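Local atomic coordinates of putative dimetal phosphatase (Danio rerio, PDB entry 2NXF), a protein that probably hydrolyses ADP-ribose and CDP-alcohols such as CDP-choline, using a pair of metal ions to split their diphosphate bond. Residues 93-99 / 146-150; 90-94 / 132-136; 57-61 / 262-267; 10-15 / 283-287. One frame throughout, in Å; residues are numbered along the deposited sequence.

Interaction 1 of 4, residues 93-99 / 146-150; sequences VWGNHEF and LLDAY. With ZN (zinc ion), chain C; PO4 (phosphate ion), chain F.
Tyr150 reaches from the 146-150 loop against the start of helix 96-101, where its ring meets Gly95, Asn96 and Phe99. With CG anti to its carbonyl carbon (chi1 -64°), the ring is directed at the helix start: Asn96 CA lies over one face, and Tyr150 CE2 is 3.5 Å from Asn96 N. Phe99, one helical turn on, touches the near end of the tyrosine, its CE2 3.4 Å from Tyr150 CB. The two ring planes are inclined at 48°, so the pair is neither a parallel stack nor a T-shaped one. At the far end, Tyr150 OH lies 3.3 Å from Asn96 OD1 and is itself hydrogen-bonded to the backbone O of Phe197. Asn96 OD1 binds a zinc ion at 2.1 Å, and its ND2 donates to O4 of the bound phosphate, so both ends of the amide are engaged; His97 NE2 grips phosphate O2 along a nearly straight bond (170°). Val93 makes the apolar end of the contact, CG2 to Leu146 CD2 at 3.8 Å. Between these two ends the backbones are bridged by water: one molecule accepts from Trp94 N and donates to Leu147 O, and another links Trp94 O with Asp148 OD1. That carboxylate oxygen also accepts from Tyr150 N in an Asx turn, which ties the loop to itself just before the tyrosine. Asp148 OD2 is hydrogen-bonded to Tyr132 N and salt-bridged to Arg104. Helix 104-108 packs on Trp94 and Phe99, while Phe226 of strand 222-227 lies against both Val93 and Leu146, so helix and strand pack on different parts of the contact.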
loop_
_atom_site.group_PDB
_atom_site.type_symbol
_atom_site.label_atom_id
_atom_site.label_comp_id
_atom_site.label_asym_id
_atom_site.label_seq_id
_atom_site.Cartn_x
_atom_site.Cartn_y
_atom_site.Cartn_z
ATOM N N VAL A 93 -3.851 2.076 4.354
ATOM C CA VAL A 93 -2.720 1.157 4.414
ATOM C C VAL A 93 -1.542 1.920 5.008
ATOM O O VAL A 93 -1.324 3.074 4.647
ATOM C CB VAL A 93 -2.399 0.643 2.971
ATOM C CG1 VAL A 93 -1.128 -0.209 2.961
ATOM C CG2 VAL A 93 -3.563 -0.147 2.424
ATOM N N TRP A 94 -0.795 1.294 5.920
ATOM C CA TRP A 94 0.399 1.955 6.488
ATOM C C TRP A 94 1.658 1.594 5.696
ATOM O O TRP A 94 1.970 0.407 5.493
ATOM C CB TRP A 94 0.605 1.651 7.976
ATOM C CG TRP A 94 -0.545 2.041 8.847
ATOM C CD1 TRP A 94 -1.618 2.828 8.510
ATOM C CD2 TRP A 94 -0.716 1.688 10.219
ATOM N NE1 TRP A 94 -2.462 2.952 9.591
ATOM C CE2 TRP A 94 -1.946 2.254 10.648
ATOM C CE3 TRP A 94 0.032 0.921 11.120
ATOM C CZ2 TRP A 94 -2.440 2.083 11.952
ATOM C CZ3 TRP A 94 -0.459 0.747 12.422
ATOM C CH2 TRP A 94 -1.686 1.331 12.822
ATOM N N GLY A 95 2.341 2.632 5.222
ATOM C CA GLY A 95 3.617 2.459 4.520
ATOM C C GLY A 95 4.802 3.041 5.280
ATOM O O GLY A 95 4.687 3.498 6.435
ATOM N N ASN A 96 5.970 3.019 4.644
ATOM C CA ASN A 96 7.185 3.489 5.329
ATOM C C ASN A 96 7.099 4.913 5.869
ATOM O O ASN A 96 7.565 5.162 6.973
ATOM C CB ASN A 96 8.485 3.239 4.536
ATOM C CG ASN A 96 8.437 3.765 3.110
ATOM O OD1 ASN A 96 7.478 3.517 2.379
ATOM N ND2 ASN A 96 9.488 4.483 2.711
ATOM N N HIS A 97 6.468 5.827 5.131
ATOM C CA HIS A 97 6.390 7.224 5.594
ATOM C C HIS A 97 5.486 7.416 6.801
ATOM O O HIS A 97 5.715 8.308 7.625
ATOM C CB HIS A 97 6.067 8.160 4.429
ATOM C CG HIS A 97 7.245 8.364 3.535
ATOM N ND1 HIS A 97 8.067 9.463 3.634
ATOM C CD2 HIS A 97 7.790 7.568 2.583
ATOM C CE1 HIS A 97 9.046 9.359 2.751
ATOM N NE2 HIS A 97 8.908 8.214 2.108
ATOM N N GLU A 98 4.458 6.578 6.929
ATOM C CA GLU A 98 3.700 6.568 8.192
ATOM C C GLU A 98 4.626 6.276 9.361
ATOM O O GLU A 98 4.565 6.970 10.389
ATOM C CB GLU A 98 2.566 5.539 8.162
ATOM C CG GLU A 98 1.283 6.042 7.482
ATOM C CD GLU A 98 1.386 6.126 5.959
ATOM O OE1 GLU A 98 2.185 5.373 5.381
ATOM O OE2 GLU A 98 0.636 6.928 5.366
ATOM N N PHE A 99 5.467 5.247 9.219
ATOM C CA PHE A 99 6.384 4.890 10.319
ATOM C C PHE A 99 7.508 5.898 10.586
ATOM O O PHE A 99 8.018 5.991 11.715
ATOM C CB PHE A 99 6.925 3.468 10.144
ATOM C CG PHE A 99 5.850 2.428 10.132
ATOM C CD1 PHE A 99 5.166 2.086 11.308
ATOM C CD2 PHE A 99 5.483 1.812 8.948
ATOM C CE1 PHE A 99 4.142 1.105 11.275
ATOM C CE2 PHE A 99 4.459 0.846 8.907
ATOM C CZ PHE A 99 3.788 0.502 10.081
ATOM N N LEU A 146 -6.401 -5.996 3.972
ATOM C CA LEU A 146 -5.337 -4.999 4.044
ATOM C C LEU A 146 -4.219 -5.616 4.853
ATOM O O LEU A 146 -4.470 -6.104 5.972
ATOM C CB LEU A 146 -5.806 -3.717 4.760
ATOM C CG LEU A 146 -6.376 -2.598 3.874
ATOM C CD1 LEU A 146 -7.755 -3.014 3.390
ATOM C CD2 LEU A 146 -6.432 -1.261 4.651
ATOM N N LEU A 147 -3.013 -5.599 4.281
ATOM C CA LEU A 147 -1.842 -6.204 4.915
ATOM C C LEU A 147 -0.897 -5.156 5.470
ATOM O O LEU A 147 -0.937 -3.976 5.050
ATOM C CB LEU A 147 -1.080 -7.060 3.895
ATOM C CG LEU A 147 -1.835 -8.222 3.229
ATOM C CD1 LEU A 147 -0.892 -8.968 2.285
ATOM C CD2 LEU A 147 -2.430 -9.143 4.299
ATOM N N ASP A 148 -0.052 -5.610 6.409
ATOM C CA ASP A 148 0.926 -4.801 7.113
ATOM C C ASP A 148 2.330 -5.225 6.616
ATOM O O ASP A 148 2.942 -6.170 7.137
ATOM C CB ASP A 148 0.775 -5.081 8.626
ATOM C CG ASP A 148 1.698 -4.233 9.503
ATOM O OD1 ASP A 148 2.552 -3.462 8.994
ATOM O OD2 ASP A 148 1.533 -4.353 10.732
ATOM N N ALA A 149 2.827 -4.509 5.608
ATOM C CA ALA A 149 4.090 -4.882 4.977
ATOM C C ALA A 149 5.322 -4.479 5.811
ATOM O O ALA A 149 6.457 -4.783 5.405
ATOM C CB ALA A 149 4.187 -4.261 3.573
ATOM N N TYR A 150 5.092 -3.809 6.944
ATOM C CA TYR A 150 6.159 -3.448 7.903
ATOM C C TYR A 150 6.034 -4.188 9.236
ATOM O O TYR A 150 6.620 -3.800 10.238
ATOM C CB TYR A 150 6.253 -1.918 8.090
ATOM C CG TYR A 150 6.666 -1.284 6.786
ATOM C CD1 TYR A 150 8.019 -1.061 6.487
ATOM C CD2 TYR A 150 5.708 -1.010 5.790
ATOM C CE1 TYR A 150 8.404 -0.527 5.266
ATOM C CE2 TYR A 150 6.083 -0.482 4.565
ATOM C CZ TYR A 150 7.432 -0.259 4.299
ATOM O OH TYR A 150 7.841 0.271 3.091
HETATM ZN ZN ZN C . 6.748 3.839 0.399
HETATM P P PO4 F . 9.315 6.282 -0.711
HETATM O O1 PO4 F . 9.843 5.757 -2.027
HETATM O O2 PO4 F . 10.369 7.158 -0.063
HETATM O O3 PO4 F . 8.124 7.202 -0.902
HETATM O O4 PO4 F . 8.898 5.158 0.188
HETATM O O HOH W 1 1.228 -2.405 4.239
HETATM O O HOH W 2 -1.405 -1.521 6.476
HETATM O O HOH W 3 2.457 -1.663 7.053
HETATM O O HOH W 4 7.017 4.697 -1.555
#

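Interaction 2 of 4, residues 90-94 / 132-136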
loop_
_atom_site.group_PDB
_atom_site.type_symbol
_atom_site.label_atom_id
_atom_site.label_comp_id
_atom_site.label_asym_id
_atom_site.label_seq_id
_atom_site.Cartn_x
_atom_site.Cartn_y
_atom_site.Cartn_z
ATOM N N VAL A 90 -12.906 5.539 4.393
ATOM C CA VAL A 90 -11.595 5.463 3.756
ATOM C C VAL A 90 -10.767 4.423 4.506
ATOM O O VAL A 90 -10.723 4.409 5.747
ATOM C CB VAL A 90 -10.864 6.835 3.766
ATOM C CG1 VAL A 90 -9.511 6.726 3.078
ATOM C CG2 VAL A 90 -11.737 7.902 3.066
ATOM N N HIS A 91 -10.137 3.538 3.749
ATOM C CA HIS A 91 -9.302 2.485 4.334
ATOM C C HIS A 91 -7.852 2.860 4.100
ATOM O O HIS A 91 -7.460 3.187 2.973
ATOM C CB HIS A 91 -9.649 1.132 3.726
ATOM C CG HIS A 91 -11.032 0.693 4.067
ATOM N ND1 HIS A 91 -11.334 0.056 5.255
ATOM C CD2 HIS A 91 -12.212 0.898 3.434
ATOM C CE1 HIS A 91 -12.638 -0.153 5.315
ATOM N NE2 HIS A 91 -13.191 0.342 4.221
ATOM N N HIS A 92 -7.084 2.856 5.185
ATOM C CA HIS A 92 -5.719 3.366 5.170
ATOM C C HIS A 92 -4.733 2.220 5.340
ATOM O O HIS A 92 -4.782 1.505 6.350
ATOM C CB HIS A 92 -5.503 4.358 6.323
ATOM C CG HIS A 92 -6.468 5.503 6.317
ATOM N ND1 HIS A 92 -6.379 6.551 5.429
ATOM C CD2 HIS A 92 -7.540 5.758 7.100
ATOM C CE1 HIS A 92 -7.367 7.403 5.663
ATOM N NE2 HIS A 92 -8.091 6.940 6.664
ATOM N N VAL A 93 -3.851 2.076 4.354
ATOM C CA VAL A 93 -2.720 1.157 4.414
ATOM C C VAL A 93 -1.542 1.920 5.008
ATOM O O VAL A 93 -1.324 3.074 4.647
ATOM C CB VAL A 93 -2.399 0.643 2.971
ATOM C CG1 VAL A 93 -1.128 -0.209 2.961
ATOM C CG2 VAL A 93 -3.563 -0.147 2.424
ATOM N N TRP A 94 -0.795 1.294 5.920
ATOM C CA TRP A 94 0.399 1.955 6.488
ATOM C C TRP A 94 1.658 1.594 5.696
ATOM O O TRP A 94 1.970 0.407 5.493
ATOM C CB TRP A 94 0.605 1.651 7.976
ATOM C CG TRP A 94 -0.545 2.041 8.847
ATOM C CD1 TRP A 94 -1.618 2.828 8.510
ATOM C CD2 TRP A 94 -0.716 1.688 10.219
ATOM N NE1 TRP A 94 -2.462 2.952 9.591
ATOM C CE2 TRP A 94 -1.946 2.254 10.648
ATOM C CE3 TRP A 94 0.032 0.921 11.120
ATOM C CZ2 TRP A 94 -2.440 2.083 11.952
ATOM C CZ3 TRP A 94 -0.459 0.747 12.422
ATOM C CH2 TRP A 94 -1.686 1.331 12.822
ATOM N N TYR A 132 -1.044 -4.566 11.922
ATOM C CA TYR A 132 -2.108 -3.732 11.375
ATOM C C TYR A 132 -2.578 -4.347 10.056
ATOM O O TYR A 132 -2.172 -3.942 8.962
ATOM C CB TYR A 132 -1.636 -2.277 11.185
ATOM C CG TYR A 132 -2.736 -1.422 10.610
ATOM C CD1 TYR A 132 -3.886 -1.142 11.349
ATOM C CD2 TYR A 132 -2.618 -0.888 9.311
ATOM C CE1 TYR A 132 -4.941 -0.380 10.796
ATOM C CE2 TYR A 132 -3.641 -0.112 8.764
ATOM C CZ TYR A 132 -4.784 0.140 9.496
ATOM O OH TYR A 132 -5.800 0.892 8.959
ATOM N N ALA A 133 -3.426 -5.360 10.188
ATOM C CA ALA A 133 -3.975 -6.074 9.053
ATOM C C ALA A 133 -5.388 -6.443 9.407
ATOM O O ALA A 133 -5.695 -6.801 10.569
ATOM C CB ALA A 133 -3.168 -7.343 8.787
ATOM N N TYR A 134 -6.255 -6.377 8.403
ATOM C CA TYR A 134 -7.663 -6.706 8.634
ATOM C C TYR A 134 -8.346 -7.066 7.347
ATOM O O TYR A 134 -7.810 -6.810 6.278
ATOM C CB TYR A 134 -8.398 -5.574 9.345
ATOM C CG TYR A 134 -8.554 -4.252 8.588
ATOM C CD1 TYR A 134 -9.758 -3.946 7.937
ATOM C CD2 TYR A 134 -7.525 -3.292 8.573
ATOM C CE1 TYR A 134 -9.952 -2.731 7.287
ATOM C CE2 TYR A 134 -7.719 -2.057 7.906
ATOM C CZ TYR A 134 -8.927 -1.795 7.271
ATOM O OH TYR A 134 -9.146 -0.582 6.629
ATOM N N GLU A 135 -9.510 -7.700 7.472
ATOM C CA GLU A 135 -10.261 -8.116 6.299
ATOM C C GLU A 135 -11.740 -7.923 6.572
ATOM O O GLU A 135 -12.182 -8.019 7.721
ATOM C CB GLU A 135 -9.938 -9.577 5.929
ATOM C CG GLU A 135 -10.083 -10.594 7.075
ATOM C CD GLU A 135 -11.420 -11.306 7.122
ATOM O OE1 GLU A 135 -11.597 -12.155 8.046
ATOM O OE2 GLU A 135 -12.304 -11.017 6.268
ATOM N N PHE A 136 -12.485 -7.636 5.506
ATOM C CA PHE A 136 -13.926 -7.449 5.606
ATOM C C PHE A 136 -14.555 -7.682 4.254
ATOM O O PHE A 136 -13.855 -7.645 3.215
ATOM C CB PHE A 136 -14.223 -6.021 6.101
ATOM C CG PHE A 136 -13.778 -4.935 5.151
ATOM C CD1 PHE A 136 -14.699 -4.294 4.321
ATOM C CD2 PHE A 136 -12.443 -4.525 5.114
ATOM C CE1 PHE A 136 -14.273 -3.283 3.453
ATOM C CE2 PHE A 136 -12.023 -3.517 4.250
ATOM C CZ PHE A 136 -12.944 -2.909 3.418
#
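Tyr132 holds CG anti to its backbone N (chi1 180°), which lays its ring flat on the indole of Trp94, whereas Tyr134 and Phe136 both place CG between backbone N and carbonyl carbon and extend their rings to His91. The result is a run of aromatic contacts joining strand 89-92, at the edge of one sheet of the calcineurin-like phosphoesterase fold, to strand 134-139 of the other. At the Trp94 end it is a face-to-face stack: the tyrosine ring and the six-membered ring of the indole are 3.6 Å apart between centroids, with planes only 6° from parallel. Tyr132 CB adds a CH-pi contact over the same ring. The indole NE1 is occupied elsewhere, by the backbone O of Leu112. At the other end His91, Tyr134 and Phe136 form an aromatic cluster. Phe136 makes an offset stack with the imidazole, its CZ lying over one face toward the rim, while Tyr134 OH approaches the imidazole edge in its plane and shares a 2.7 Å hydrogen bond with His91 ND1. Ser114 OG, from the intervening loop, is hydrogen-bonded to both tyrosine hydroxyls and to His92 N, so one serine hydroxyl connects both tyrosines and the strand backbone. In the middle, Tyr132 OH donates to His92 O at 2.9 Å, lying in the carbonyl plane with a C=O...donor angle of 152°.

Interaction 3 of 4, residues 57-61 / 262-267; sequences QLGDI and IAGHDH. With ZN (zinc ion), chain C; ZN (zinc ion), chain B.
Asp60 and the two histidines of the 262-267 segment meet through metal rather than by direct contact. The single oxygen Asp60 OD2 bridges the chain C and chain B zinc ions, 2.2 Å from each. His265 ND1 binds the former and His267 NE2 the latter, each at 2.2 Å, with Asp60 OD2 at the edge of each imidazole. A water 2.1 Å from both metals is the second bridge, and it donates a hydrogen bond to His265 O. The two histidines use different ring nitrogens, ND1 and NE2. A chi1 of -165° carries the His265 ring toward its zinc, and the rotation of the ring (chi2 61°) presents ND1, leaving NE2 to Asn198 OD1. His267 and Asp60 likewise have polar partners outside the two segments, Glu288 and His97. Asn96 and His228 complete the protein ligands of the chain C zinc, as Asp13 and Gln15 do for the other. Behind this shell, Asp60 N is held by Glu98 OE1, and Gly59 N by Gln57 OE1, which it meets from above the amide plane. Leu58 packs the two segments together, its CD1 3.5 Å from Ile262 O. Its CB lies 4.1 Å from Gly264 N, where the lack of a side chain lets the backbones come close. A bridging aspartate after one strand, and a Gly-His-x-His sequence in the loop after another, are hallmarks of the dinuclear centre of calcineurin-like metallophosphoesterases.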
loop_
_atom_site.group_PDB
_atom_site.type_symbol
_atom_site.label_atom_id
_atom_site.label_comp_id
_atom_site.label_asym_id
_atom_site.label_seq_id
_atom_site.Cartn_x
_atom_site.Cartn_y
_atom_site.Cartn_z
ATOM N N GLN A 57 -6.597 3.909 0.314
ATOM C CA GLN A 57 -5.352 4.613 -0.034
ATOM C C GLN A 57 -4.186 3.777 0.469
ATOM O O GLN A 57 -4.213 3.263 1.598
ATOM C CB GLN A 57 -5.323 6.071 0.434
ATOM C CG GLN A 57 -5.306 6.291 1.940
ATOM C CD GLN A 57 -3.895 6.262 2.553
ATOM O OE1 GLN A 57 -2.871 6.205 1.860
ATOM N NE2 GLN A 57 -3.854 6.328 3.879
ATOM N N LEU A 58 -3.177 3.658 -0.389
ATOM C CA LEU A 58 -2.161 2.626 -0.285
ATOM C C LEU A 58 -0.930 3.020 0.555
ATOM O O LEU A 58 0.076 2.293 0.569
ATOM C CB LEU A 58 -1.737 2.188 -1.700
ATOM C CG LEU A 58 -2.599 1.106 -2.404
ATOM C CD1 LEU A 58 -2.518 -0.231 -1.637
ATOM C CD2 LEU A 58 -4.016 1.546 -2.527
ATOM N N GLY A 59 -1.018 4.132 1.286
ATOM C CA GLY A 59 0.029 4.462 2.264
ATOM C C GLY A 59 0.932 5.577 1.781
ATOM O O GLY A 59 0.787 6.068 0.646
ATOM N N ASP A 60 1.904 5.918 2.638
ATOM C CA ASP A 60 2.740 7.104 2.455
ATOM C C ASP A 60 1.855 8.312 2.206
ATOM O O ASP A 60 2.108 9.069 1.268
ATOM C CB ASP A 60 3.715 6.926 1.279
ATOM C CG ASP A 60 4.865 5.967 1.590
ATOM O OD1 ASP A 60 4.954 5.439 2.718
ATOM O OD2 ASP A 60 5.656 5.704 0.683
ATOM N N ILE A 61 0.827 8.504 3.043
ATOM C CA ILE A 61 -0.109 9.632 2.825
ATOM C C ILE A 61 0.524 10.988 3.194
ATOM O O ILE A 61 0.155 12.018 2.631
ATOM C CB ILE A 61 -1.452 9.397 3.540
ATOM C CG1 ILE A 61 -2.556 10.229 2.870
ATOM C CG2 ILE A 61 -1.301 9.602 5.065
ATOM C CD1 ILE A 61 -3.938 10.039 3.485
ATOM N N ILE A 262 -2.902 -5.312 -4.819
ATOM C CA ILE A 262 -2.741 -3.887 -5.177
ATOM C C ILE A 262 -1.797 -3.244 -4.183
ATOM O O ILE A 262 -1.966 -3.388 -2.962
ATOM C CB ILE A 262 -4.127 -3.159 -5.179
ATOM C CG1 ILE A 262 -5.035 -3.759 -6.265
ATOM C CG2 ILE A 262 -3.966 -1.666 -5.438
ATOM C CD1 ILE A 262 -6.513 -3.326 -6.165
ATOM N N ALA A 263 -0.778 -2.559 -4.703
ATOM C CA ALA A 263 0.234 -1.968 -3.841
ATOM C C ALA A 263 0.598 -0.563 -4.302
ATOM O O ALA A 263 0.213 -0.154 -5.393
ATOM C CB ALA A 263 1.487 -2.856 -3.822
ATOM N N GLY A 264 1.335 0.160 -3.462
ATOM C CA GLY A 264 1.890 1.470 -3.838
ATOM C C GLY A 264 3.403 1.314 -3.781
ATOM O O GLY A 264 3.964 0.316 -4.282
ATOM N N HIS A 265 4.062 2.305 -3.176
ATOM C CA HIS A 265 5.513 2.290 -2.868
ATOM C C HIS A 265 6.404 2.555 -4.063
ATOM O O HIS A 265 7.260 3.440 -3.999
ATOM C CB HIS A 265 5.936 1.006 -2.117
ATOM C CG HIS A 265 7.298 1.068 -1.475
ATOM N ND1 HIS A 265 7.629 1.975 -0.487
ATOM C CD2 HIS A 265 8.377 0.260 -1.615
ATOM C CE1 HIS A 265 8.859 1.737 -0.059
ATOM N NE2 HIS A 265 9.345 0.703 -0.737
ATOM N N ASP A 266 6.241 1.792 -5.146
ATOM C CA ASP A 266 7.012 2.074 -6.360
ATOM C C ASP A 266 6.250 3.151 -7.124
ATOM O O ASP A 266 5.254 2.851 -7.801
ATOM C CB ASP A 266 7.161 0.800 -7.214
ATOM C CG ASP A 266 7.959 1.017 -8.477
ATOM O OD1 ASP A 266 8.304 2.178 -8.805
ATOM O OD2 ASP A 266 8.284 0.007 -9.147
ATOM N N HIS A 267 6.716 4.400 -7.018
ATOM C CA HIS A 267 5.952 5.544 -7.554
ATOM C C HIS A 267 5.825 5.509 -9.073
ATOM O O HIS A 267 4.975 6.185 -9.623
ATOM C CB HIS A 267 6.600 6.873 -7.146
ATOM C CG HIS A 267 6.704 7.058 -5.660
ATOM N ND1 HIS A 267 7.651 7.877 -5.081
ATOM C CD2 HIS A 267 5.974 6.540 -4.641
ATOM C CE1 HIS A 267 7.506 7.846 -3.764
ATOM N NE2 HIS A 267 6.496 7.041 -3.470
HETATM ZN ZN ZN C . 6.748 3.839 0.399
HETATM ZN ZN ZN B . 6.058 6.598 -1.311
HETATM O O HOH W 4 7.017 4.697 -1.555
#

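Interaction 4 of 4, residues 10-15 / 283-287. With ZN (zinc ion), chain B; PO4 (phosphate ion), chain F.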
loop_
_atom_site.group_PDB
_atom_site.type_symbol
_atom_site.label_atom_id
_atom_site.label_comp_id
_atom_site.label_asym_id
_atom_site.label_seq_id
_atom_site.Cartn_x
_atom_site.Cartn_y
_atom_site.Cartn_z
ATOM N N LEU A 10 -9.184 4.518 -5.482
ATOM C CA LEU A 10 -7.822 4.040 -5.167
ATOM C C LEU A 10 -6.814 5.151 -5.389
ATOM O O LEU A 10 -6.877 5.842 -6.403
ATOM C CB LEU A 10 -7.425 2.909 -6.126
ATOM C CG LEU A 10 -8.125 1.586 -5.934
ATOM C CD1 LEU A 10 -7.959 0.718 -7.187
ATOM C CD2 LEU A 10 -7.548 0.897 -4.691
ATOM N N ILE A 11 -5.854 5.280 -4.469
ATOM C CA ILE A 11 -4.810 6.304 -4.634
ATOM C C ILE A 11 -3.596 5.846 -3.821
ATOM O O ILE A 11 -3.753 5.112 -2.844
ATOM C CB ILE A 11 -5.311 7.702 -4.194
ATOM C CG1 ILE A 11 -4.453 8.829 -4.806
ATOM C CG2 ILE A 11 -5.454 7.790 -2.657
ATOM C CD1 ILE A 11 -5.129 10.235 -4.730
ATOM N N ALA A 12 -2.399 6.239 -4.259
ATOM C CA ALA A 12 -1.170 5.811 -3.572
ATOM C C ALA A 12 -0.200 6.970 -3.404
ATOM O O ALA A 12 -0.078 7.819 -4.291
ATOM C CB ALA A 12 -0.485 4.698 -4.366
ATOM N N ASP A 13 0.486 6.971 -2.264
ATOM C CA ASP A 13 1.734 7.764 -2.089
ATOM C C ASP A 13 1.482 9.253 -2.313
ATOM O O ASP A 13 2.203 9.914 -3.085
ATOM C CB ASP A 13 2.875 7.228 -2.985
ATOM C CG ASP A 13 3.314 5.816 -2.571
ATOM O OD1 ASP A 13 4.261 5.702 -1.802
ATOM O OD2 ASP A 13 2.648 4.837 -2.950
ATOM N N VAL A 14 0.454 9.771 -1.640
ATOM C CA VAL A 14 0.180 11.224 -1.650
ATOM C C VAL A 14 1.430 11.965 -1.119
ATOM O O VAL A 14 1.947 12.891 -1.754
ATOM C CB VAL A 14 -1.083 11.563 -0.818
ATOM C CG1 VAL A 14 -1.294 13.092 -0.731
ATOM C CG2 VAL A 14 -2.335 10.879 -1.403
ATOM N N GLN A 15 1.923 11.522 0.041
ATOM C CA GLN A 15 3.182 12.024 0.617
ATOM C C GLN A 15 3.215 13.543 0.750
ATOM O O GLN A 15 4.219 14.185 0.453
ATOM C CB GLN A 15 4.417 11.489 -0.145
ATOM C CG GLN A 15 5.013 10.312 0.597
ATOM C CD GLN A 15 5.966 9.481 -0.220
ATOM O OE1 GLN A 15 5.573 8.465 -0.816
ATOM N NE2 GLN A 15 7.224 9.891 -0.247
ATOM N N LEU A 283 0.203 0.914 -8.049
ATOM C CA LEU A 283 -0.299 2.221 -8.437
ATOM C C LEU A 283 0.799 3.263 -8.507
ATOM O O LEU A 283 1.638 3.364 -7.599
ATOM C CB LEU A 283 -1.356 2.691 -7.434
ATOM C CG LEU A 283 -2.673 1.925 -7.434
ATOM C CD1 LEU A 283 -3.489 2.365 -6.224
ATOM C CD2 LEU A 283 -3.440 2.184 -8.752
ATOM N N GLU A 284 0.797 4.018 -9.607
ATOM C CA GLU A 284 1.669 5.188 -9.764
ATOM C C GLU A 284 1.461 6.150 -8.604
ATOM O O GLU A 284 0.329 6.313 -8.132
ATOM C CB GLU A 284 1.348 5.889 -11.093
ATOM C CG GLU A 284 1.816 5.103 -12.346
ATOM C CD GLU A 284 0.920 3.922 -12.767
ATOM O OE1 GLU A 284 -0.170 3.693 -12.208
ATOM O OE2 GLU A 284 1.318 3.190 -13.702
ATOM N N GLY A 285 2.545 6.794 -8.153
ATOM C CA GLY A 285 2.465 7.583 -6.915
ATOM C C GLY A 285 2.139 9.040 -7.177
ATOM O O GLY A 285 2.714 9.684 -8.071
ATOM N N VAL A 286 1.223 9.565 -6.376
ATOM C CA VAL A 286 0.819 10.967 -6.482
ATOM C C VAL A 286 1.998 11.910 -6.278
ATOM O O VAL A 286 2.136 12.932 -6.985
ATOM C CB VAL A 286 -0.286 11.280 -5.429
ATOM C CG1 VAL A 286 -0.471 12.793 -5.244
ATOM C CG2 VAL A 286 -1.610 10.613 -5.829
ATOM N N ILE A 287 2.865 11.568 -5.329
ATOM C CA ILE A 287 3.982 12.476 -5.005
ATOM C C ILE A 287 4.897 12.787 -6.189
ATOM O O ILE A 287 5.436 13.881 -6.272
ATOM C CB ILE A 287 4.782 11.983 -3.786
ATOM C CG1 ILE A 287 5.830 13.014 -3.331
ATOM C CG2 ILE A 287 5.431 10.613 -4.050
ATOM C CD1 ILE A 287 5.226 14.347 -2.861
HETATM ZN ZN ZN B . 6.058 6.598 -1.311
HETATM P P PO4 F . 9.315 6.282 -0.711
HETATM O O1 PO4 F . 9.843 5.757 -2.027
HETATM O O2 PO4 F . 10.369 7.158 -0.063
HETATM O O3 PO4 F . 8.124 7.202 -0.902
HETATM O O4 PO4 F . 8.898 5.158 0.188
HETATM O O HOH W 5 -2.246 6.916 -7.028
HETATM O O HOH W 6 3.223 4.722 -5.764
HETATM O O HOH W 4 7.017 4.697 -1.555
#
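The metal-binding loop that follows strand 6-11, with the Asp-x-Gln version of the family's first metal motif, runs beside the 283-287 loop. Two backbone hydrogen bonds join them: Val286 N donates to Ala12 O at 3.0 Å in an almost straight line (179°), and Ile287 N to Asp13 O at 2.9 Å. A water extends the connection, accepting from Ala12 N and donating to Glu284 O. Apolar groups close in around these bonds. Val286 CG2 packs on Ile11 CG1 at 3.5 Å, and Leu283 CB meets the methyl of Ala12 on its way to Leu10. Ile287 CB meets Gln15 CB at 3.7 Å. With no side chain on Gly285, its CA comes within 4.0 Å of Asp13 CB, where a CB would be tight. Asp13 OD1 and Gln15 OE1 both bind the chain B zinc, at 2.1 Å and 2.0 Å. Asp13 OD2 accepts from His265 N, and Gln15 NE2 is hydrogen-bonded to Asp63 OD1, so each ligand is steadied by its other polar atom. The arrangement is that of the first metal site of a calcineurin-like phosphoesterase, built on a loop at the end of a central strand.

In the fold
The four contacts run across the interface of the two sheets, from interaction 2 at one side to interaction 4 at the other, their centres about 16 Å apart. Interactions 1 and 3 lie between, 9 Å from one another, and interactions 3 and 4 are neighbours at 6 Å. Strands 89-92, 54-57 and 6-11, adjacent in one sheet, and the loops after them supply the first segment of every contact, 89-92 serving two. Along the chain, interactions 1 and 2 both start at strand 89-92 and are nested inside the loop closed by interaction 3, itself inside that of interaction 4. Distant segments thereby converge on one dinuclear site: interactions 1 and 3 share one zinc, 3 and 4 the other.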